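PDB 3C24: putative oxidoreductase from Jannaschia sp., which is of unproven function but probably catalyses an NAD(P)-dependent oxidation or reduction, with a Rossmann-type nucleotide-binding domain joined to a dehydrogenase-like helical region. Local coordinates for residues V83-V88 and V109-A114; T95-L100 and I116-G121; G157-Y162 and T179-T184. All coordinates share one frame; numbering follows the deposited sequence. Where two conformers were deposited one is given.

Contact 1 (V83-V88 and V109-A114); sequences VAEDIV and VMPERA
Pro111 lies against the last turns of helix 77-87, touching Ala84, Glu85 and Val88, in what is plainly a Rossmann-type domain: the helix packs on one face of the sheet, over its parallel strands, and 109-114 is the irregular connection from helix 103-107 to strand 117-123. The proline ring is the middle of the contact. Its CD meets Ala84 CB at 3.6 Å, while CG rests over the carbonyl of the same alanine, 3.5 Å from Ala84 O, and reaches on to Val88 CB. That oxygen accepts Val88 N within the helix; the proline CG only packs against it.

Selenomethionine Met110 comes to Ala84 CB from a different direction. Its chain is bent at both chi2 (-57°) and chi3, which curls the terminal methyl CE back to 3.9 Å from that CB; the same methyl packs on Ile99 and Tyr118 of the sheet. Glu85 crosses the proline at a slant, CG to CG, and runs on, extended, toward solvent, where a water gives one hydrogen to Glu85 OE2 and the other to Val109 O, bridging helix and loop.

At the far end, Val88 and Arg113 run alongside each other in opposite directions, Val88 CG1 lying 3.8 Å from Arg113 CB. With CG anti to the backbone N (chi1 -176°) and the chain straight out to NE, Arg113 carries its guanidinium to the carbonyl of Val88. There NE forms a salt bridge with Asp115, and NH1 is shared between Val91 O and that carbonyl. The latter bond is 2.8 Å from Arg113 NH1 to Val88 O, lying in both the guanidinium and the carbonyl plane, with an N-H...O angle of 152°.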
# COMPACT_ATOMS: atom_id res chain seq x y z
N VAL A 83 17.85 10.65 28.37
CA VAL A 83 17.56 12.10 28.23
C VAL A 83 16.50 12.53 29.25
O VAL A 83 16.63 13.57 29.94
CB VAL A 83 17.15 12.49 26.83
CG1 VAL A 83 16.77 13.98 26.78
CG2 VAL A 83 18.30 12.21 25.86
N ALA A 84 15.49 11.69 29.40
CA ALA A 84 14.41 12.00 30.37
C ALA A 84 14.91 11.96 31.79
O ALA A 84 14.47 12.71 32.66
CB ALA A 84 13.27 11.04 30.19
N GLU A 85 15.83 11.04 32.06
CA GLU A 85 16.39 10.94 33.42
C GLU A 85 17.15 12.19 33.78
O GLU A 85 17.23 12.57 34.93
CB GLU A 85 17.28 9.71 33.58
CG GLU A 85 16.40 8.44 33.66
CD GLU A 85 17.14 7.11 33.54
OE1 GLU A 85 18.36 7.12 33.27
OE2 GLU A 85 16.50 6.04 33.72
N ASP A 86 17.70 12.81 32.75
CA ASP A 86 18.46 14.03 32.94
C ASP A 86 17.54 15.24 33.13
O ASP A 86 17.68 15.99 34.11
CB ASP A 86 19.33 14.28 31.73
CG ASP A 86 20.10 15.59 31.83
OD1 ASP A 86 19.74 16.45 32.68
OD2 ASP A 86 21.07 15.77 31.06
N ILE A 87 16.55 15.35 32.26
CA ILE A 87 15.70 16.56 32.22
C ILE A 87 14.48 16.54 33.12
O ILE A 87 14.14 17.55 33.75
CB ILE A 87 15.26 16.96 30.74
CG1 ILE A 87 14.76 18.41 30.71
CG2 ILE A 87 14.20 16.03 30.13
CD1 ILE A 87 15.78 19.48 31.11
N VAL A 88 13.79 15.41 33.20
CA VAL A 88 12.56 15.36 34.00
C VAL A 88 12.72 15.91 35.42
O VAL A 88 11.84 16.63 35.90
CB VAL A 88 11.87 13.95 33.96
CG1 VAL A 88 10.79 13.76 35.09
CG2 VAL A 88 11.28 13.71 32.58
N VAL A 109 10.00 2.96 31.01
CA VAL A 109 11.33 3.53 31.33
C VAL A 109 11.32 5.01 31.62
O VAL A 109 12.36 5.58 31.94
CB VAL A 109 12.38 3.19 30.23
CG1 VAL A 109 12.45 1.68 30.05
CG2 VAL A 109 12.08 3.83 28.91
N MSE A 110 10.16 5.65 31.53
CA MSE A 110 10.07 7.10 31.86
C MSE A 110 10.27 7.28 33.36
O MSE A 110 9.75 6.49 34.17
CB MSE A 110 8.74 7.75 31.42
CG MSE A 110 8.46 7.63 29.92
SE MSE A 110 9.89 8.37 28.80
CE MSE A 110 9.63 10.16 29.21
N PRO A 111 11.04 8.31 33.75
CA PRO A 111 11.24 8.47 35.19
C PRO A 111 9.96 8.77 35.89
O PRO A 111 9.08 9.41 35.33
CB PRO A 111 12.16 9.69 35.30
CG PRO A 111 12.65 9.97 33.97
CD PRO A 111 11.79 9.29 32.96
N GLU A 112 9.85 8.25 37.10
CA GLU A 112 8.69 8.51 37.95
C GLU A 112 8.77 9.89 38.57
O GLU A 112 9.66 10.19 39.35
CB GLU A 112 8.61 7.47 39.08
CG GLU A 112 7.40 7.60 39.97
CD GLU A 112 7.47 6.70 41.20
OE1 GLU A 112 8.45 5.93 41.34
OE2 GLU A 112 6.56 6.78 42.04
N ARG A 113 7.81 10.72 38.20
CA ARG A 113 7.66 12.08 38.72
C ARG A 113 6.20 12.51 38.53
O ARG A 113 5.76 12.89 37.43
CB ARG A 113 8.63 13.06 38.08
CG ARG A 113 8.50 14.46 38.76
CD ARG A 113 9.41 15.54 38.25
NE ARG A 113 8.99 16.76 38.93
CZ ARG A 113 9.48 17.96 38.71
NH1 ARG A 113 10.47 18.15 37.86
NH2 ARG A 113 8.96 18.98 39.37
N ALA A 114 5.49 12.54 39.65
CA ALA A 114 4.04 12.72 39.65
C ALA A 114 3.51 14.08 39.28
O ALA A 114 2.42 14.20 38.73
CB ALA A 114 3.48 12.35 41.03
O HOH W 1 13.78 6.18 34.28

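Contact 2 (T95-L100 and I116-G121); sequences TIVLIL and ITYFIG
Five backbone hydrogen bonds join Thr95, Val97 and Ile99 to Thr117, Phe119 and Gly121, the ladder of two neighbouring parallel strands in the Rossmann-type sheet. Thr117 N gives to Thr95 O at 3.0 Å, and Val97 N to Thr117 O at 2.8 Å; the same alternation then passes through Phe119 N to Val97 O and Ile99 N to Phe119 O, ending with Gly121 N on Ile99 O. Val97 and Ile99 thus use both N and O toward 117-121, while Ile96 and Leu98 spend their backbone groups on the opposite neighbour, strand 70-73, and Asp69 before it. Tyr118 likewise bonds by its backbone to Met155 of strand 148-156, and Ile116 O accepts Gln156 NE2. Several acceptors take a C-H as well: Ile120 CA stands 3.2 Å from Ile99 O, beside the Gly121 bond.

The polar side chains find their partners elsewhere: Thr117 OG1 bonds to His161, Thr95 OG1 to Arg92 O and a bound glycerol, and Tyr118 OH to Pro111 O. The tyrosine ring is held by apolar groups. Ile116 CD1 sits 3.7 Å above the centre of one face, and Val97 CG1 is in the ring plane, 3.9 Å from Tyr118 CE1. On the other face of the sheet Phe119 has CG anti to the backbone N (chi1 -172°), which lays its ring beside Leu98, CD1 3.9 Å from Leu98 CG.

Around this pair, helix 160-172 packs on the sheet face bearing Ile96, Leu98 and Phe119; segments 83-88 and 109-114 lie on that bearing Val97, Tyr118 and Ile99; strands 70-73 and 148-156 flank it, the latter antiparallel.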
# COMPACT_ATOMS: atom_id res chain seq x y z
N THR A 95 5.17 21.23 34.15
CA THR A 95 5.75 21.22 32.82
C THR A 95 5.21 19.99 32.08
O THR A 95 5.08 18.90 32.65
CB THR A 95 7.29 21.20 32.89
OG1 THR A 95 7.74 22.34 33.60
CG2 THR A 95 7.93 21.17 31.47
N ILE A 96 4.94 20.17 30.79
CA ILE A 96 4.49 19.10 29.91
C ILE A 96 5.72 18.57 29.17
O ILE A 96 6.35 19.29 28.43
CB ILE A 96 3.47 19.57 28.88
CG1 ILE A 96 2.17 19.97 29.55
CG2 ILE A 96 3.14 18.48 27.86
CD1 ILE A 96 1.27 20.94 28.65
N VAL A 97 6.09 17.34 29.47
CA VAL A 97 7.17 16.61 28.79
C VAL A 97 6.50 15.80 27.67
O VAL A 97 5.65 14.89 27.92
CB VAL A 97 7.92 15.71 29.76
CG1 VAL A 97 8.93 14.84 28.99
CG2 VAL A 97 8.59 16.59 30.88
N LEU A 98 6.85 16.17 26.44
CA LEU A 98 6.20 15.66 25.26
C LEU A 98 7.10 14.69 24.49
O LEU A 98 8.20 15.03 24.05
CB LEU A 98 5.73 16.84 24.42
CG LEU A 98 4.49 16.70 23.54
CD1 LEU A 98 4.05 18.07 22.96
CD2 LEU A 98 4.75 15.67 22.47
N ILE A 99 6.60 13.47 24.44
CA ILE A 99 7.29 12.34 23.79
C ILE A 99 6.60 12.05 22.46
O ILE A 99 5.38 12.07 22.35
CB ILE A 99 7.38 11.05 24.68
CG1 ILE A 99 7.65 11.35 26.17
CG2 ILE A 99 8.45 10.13 24.16
CD1 ILE A 99 6.38 11.39 27.07
N LEU A 100 7.42 11.77 21.46
CA LEU A 100 6.94 11.63 20.09
C LEU A 100 6.73 10.19 19.64
O LEU A 100 6.61 9.92 18.43
CB LEU A 100 7.94 12.34 19.15
CG LEU A 100 8.26 13.81 19.47
CD1 LEU A 100 9.18 14.50 18.41
CD2 LEU A 100 6.96 14.59 19.67
N ILE A 116 4.55 16.36 37.21
CA ILE A 116 4.71 16.85 35.83
C ILE A 116 3.74 16.06 34.92
O ILE A 116 3.14 15.06 35.32
CB ILE A 116 6.17 16.86 35.29
CG1 ILE A 116 6.83 15.47 35.30
CG2 ILE A 116 7.03 17.87 36.10
CD1 ILE A 116 6.51 14.55 34.15
N THR A 117 3.62 16.51 33.68
CA THR A 117 2.74 15.90 32.70
C THR A 117 3.57 15.20 31.65
O THR A 117 4.60 15.73 31.22
CB THR A 117 1.90 16.99 32.00
OG1 THR A 117 0.95 17.53 32.93
CG2 THR A 117 1.19 16.45 30.74
N TYR A 118 3.14 14.01 31.28
CA TYR A 118 3.70 13.27 30.15
C TYR A 118 2.60 13.20 29.12
O TYR A 118 1.47 12.76 29.40
CB TYR A 118 4.14 11.84 30.54
CG TYR A 118 5.43 11.72 31.30
CD1 TYR A 118 6.58 12.27 30.83
CD2 TYR A 118 5.52 10.90 32.42
CE1 TYR A 118 7.77 12.11 31.53
CE2 TYR A 118 6.71 10.75 33.12
CZ TYR A 118 7.82 11.32 32.67
OH TYR A 118 9.00 11.11 33.38
N PHE A 119 2.95 13.66 27.93
CA PHE A 119 2.06 13.69 26.79
C PHE A 119 2.79 13.02 25.65
O PHE A 119 3.94 13.32 25.39
CB PHE A 119 1.72 15.14 26.44
CG PHE A 119 0.64 15.27 25.38
CD1 PHE A 119 0.96 15.24 24.03
CD2 PHE A 119 -0.67 15.47 25.72
CE1 PHE A 119 -0.03 15.34 23.07
CE2 PHE A 119 -1.63 15.57 24.76
CZ PHE A 119 -1.30 15.53 23.43
N ILE A 120 2.07 12.14 24.98
CA ILE A 120 2.58 11.35 23.81
C ILE A 120 1.82 11.74 22.56
O ILE A 120 0.59 11.76 22.53
CB ILE A 120 2.51 9.82 24.00
CG1 ILE A 120 2.98 9.40 25.39
CG2 ILE A 120 3.30 9.16 22.90
CD1 ILE A 120 2.70 7.91 25.67
N GLY A 121 2.56 12.02 21.48
CA GLY A 121 1.97 12.25 20.18
C GLY A 121 2.68 11.45 19.11
O GLY A 121 3.82 11.08 19.29

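Contact 3 (G157-Y162 and T179-T184); sequences GPEEHY and THRVTT
Arg181 lies flat along the Tyr162 ring, and its guanidinium meets the carboxylate of Glu159. The close packing is mainly in the stack: guanidinium and ring planes are only 4° apart, and Arg181 CD sits over the ring, 3.6 Å from its centroid, in a CH-pi contact. Farther along, the cation-pi contact is off-centre, with Arg181 CZ 4.3 Å from the same centroid, nearer the CG end. Arg181 stays extended from CG to NE, which lays CG and CD successively along the ring.

These residues belong to a beta-alpha-beta unit, strand 148-156, helix 160-172 and strand 176-181, and they tie the start of the helix to the end of the second strand, at the edge of the sheet within this chain. On the buried side, Tyr162 also meets Phe119 and Cys152.

The outer side is polar and solvent-exposed: Glu159 takes Arg181 in a bidentate, end-on salt bridge, NH1 to OE2 at 2.8 Å and NH2 to OE1 at 2.9 Å, both on the syn sides of the carboxylate but tilted from its plane. Replacing Tyr162 with an alanine would probably strip the arginine of its flat support, leaving the guanidinium freer to swing away from Glu159. The hydroxyl end is looser: a water, 2.7 Å from Tyr162 OH, donates to Thr179 O, and Thr179 CG2 approaches the hydroxyl no closer than 3.7 Å.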
# COMPACT_ATOMS: atom_id res chain seq x y z
N GLY A 157 -1.01 13.47 34.16
CA GLY A 157 -1.13 14.92 34.39
C GLY A 157 -2.56 15.39 34.32
O GLY A 157 -3.48 14.62 34.04
N PRO A 158 -2.76 16.66 34.60
CA PRO A 158 -4.07 17.27 34.58
C PRO A 158 -4.72 17.23 33.21
O PRO A 158 -4.07 17.45 32.20
CB PRO A 158 -3.82 18.72 34.97
CG PRO A 158 -2.43 18.94 34.98
CD PRO A 158 -1.71 17.63 34.98
N GLU A 159 -6.03 17.03 33.22
CA GLU A 159 -6.85 16.97 32.01
C GLU A 159 -6.67 18.14 31.08
O GLU A 159 -6.61 18.00 29.84
CB GLU A 159 -8.31 16.93 32.41
CG GLU A 159 -9.31 16.91 31.26
CD GLU A 159 -9.19 15.70 30.31
OE1 GLU A 159 -8.56 14.65 30.63
OE2 GLU A 159 -9.82 15.80 29.25
N GLU A 160 -6.54 19.29 31.69
CA GLU A 160 -6.41 20.56 30.95
C GLU A 160 -5.18 20.58 30.02
O GLU A 160 -5.09 21.33 29.07
CB GLU A 160 -6.36 21.74 31.89
CG GLU A 160 -7.64 21.89 32.71
CD GLU A 160 -7.58 21.26 34.11
OE1 GLU A 160 -7.02 20.14 34.31
OE2 GLU A 160 -8.17 21.92 35.02
N HIS A 161 -4.25 19.72 30.35
CA HIS A 161 -3.00 19.64 29.58
C HIS A 161 -3.15 18.87 28.29
O HIS A 161 -2.27 18.99 27.40
CB HIS A 161 -1.86 19.08 30.43
CG HIS A 161 -1.35 20.05 31.42
ND1 HIS A 161 -0.22 19.81 32.18
CD2 HIS A 161 -1.75 21.31 31.71
CE1 HIS A 161 0.01 20.87 32.94
NE2 HIS A 161 -0.91 21.79 32.69
N TYR A 162 -4.25 18.14 28.13
CA TYR A 162 -4.41 17.38 26.88
C TYR A 162 -4.49 18.36 25.73
O TYR A 162 -3.81 18.22 24.74
CB TYR A 162 -5.64 16.45 26.88
CG TYR A 162 -5.77 15.83 25.51
CD1 TYR A 162 -5.03 14.73 25.17
CD2 TYR A 162 -6.53 16.44 24.52
CE1 TYR A 162 -5.10 14.20 23.90
CE2 TYR A 162 -6.59 15.91 23.24
CZ TYR A 162 -5.87 14.82 22.93
OH TYR A 162 -5.90 14.32 21.64
N THR A 179 -7.19 15.00 15.06
CA THR A 179 -6.40 14.58 16.20
C THR A 179 -7.20 13.62 17.03
O THR A 179 -8.17 14.00 17.69
CB THR A 179 -6.03 15.79 17.07
OG1 THR A 179 -5.38 16.76 16.24
CG2 THR A 179 -5.10 15.41 18.16
N HIS A 180 -6.74 12.38 17.02
CA HIS A 180 -7.37 11.27 17.74
C HIS A 180 -6.76 11.07 19.12
O HIS A 180 -5.59 10.82 19.26
CB HIS A 180 -7.21 9.97 16.97
CG HIS A 180 -7.75 10.01 15.57
ND1 HIS A 180 -9.11 9.94 15.31
CD2 HIS A 180 -7.13 10.08 14.38
CE1 HIS A 180 -9.29 9.99 14.00
NE2 HIS A 180 -8.11 10.05 13.41
N ARG A 181 -7.59 11.21 20.14
CA ARG A 181 -7.20 10.98 21.52
C ARG A 181 -7.37 9.53 21.90
O ARG A 181 -8.44 8.92 21.68
CB ARG A 181 -7.99 11.83 22.52
CG ARG A 181 -7.50 11.65 23.99
CD ARG A 181 -8.16 12.64 24.92
NE ARG A 181 -7.65 12.47 26.28
CZ ARG A 181 -7.95 13.30 27.28
NH1 ARG A 181 -8.70 14.36 27.07
NH2 ARG A 181 -7.46 13.07 28.51
N VAL A 182 -6.29 8.96 22.38
CA VAL A 182 -6.25 7.56 22.88
C VAL A 182 -5.55 7.46 24.23
O VAL A 182 -4.97 8.43 24.74
CB VAL A 182 -5.52 6.64 21.89
CG1 VAL A 182 -6.25 6.51 20.54
CG2 VAL A 182 -4.07 7.10 21.66
N THR A 183 -5.56 6.27 24.80
CA THR A 183 -4.79 6.01 26.01
C THR A 183 -3.37 5.68 25.62
O THR A 183 -3.08 5.36 24.46
CB THR A 183 -5.33 4.82 26.83
OG1 THR A 183 -5.17 3.60 26.09
CG2 THR A 183 -6.81 5.05 27.18
N THR A 184 -2.49 5.70 26.61
CA THR A 184 -1.08 5.34 26.41
C THR A 184 -0.99 3.94 25.79
O THR A 184 -0.26 3.73 24.82
CB THR A 184 -0.29 5.37 27.71
OG1 THR A 184 -0.39 6.67 28.27
CG2 THR A 184 1.22 5.02 27.51
O HOH W 2 -8.03 15.13 20.22

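Overall arrangement
From the N terminus, helix 77-87 supplies the first half of contact 1, and strand 96-99 follows with the first half of contact 2. The chain then turns through helix 103-107; residues 109-114 close contact 1, and 116-121 close contact 2 directly afterwards. The two therefore cross along the chain, and they touch in space. Contact 3 comes later in series, 179-184 closing the loop opened at 157-162. It touches contact 2 across the sheet face that carries helix 160-172, but not contact 1. Contact 2 pairs two inner strands; contact 1 ties helix 77-87 to the loop before strand 117-123, and contact 3 ties helix 160-172 to strand 176-181, outermost within this chain.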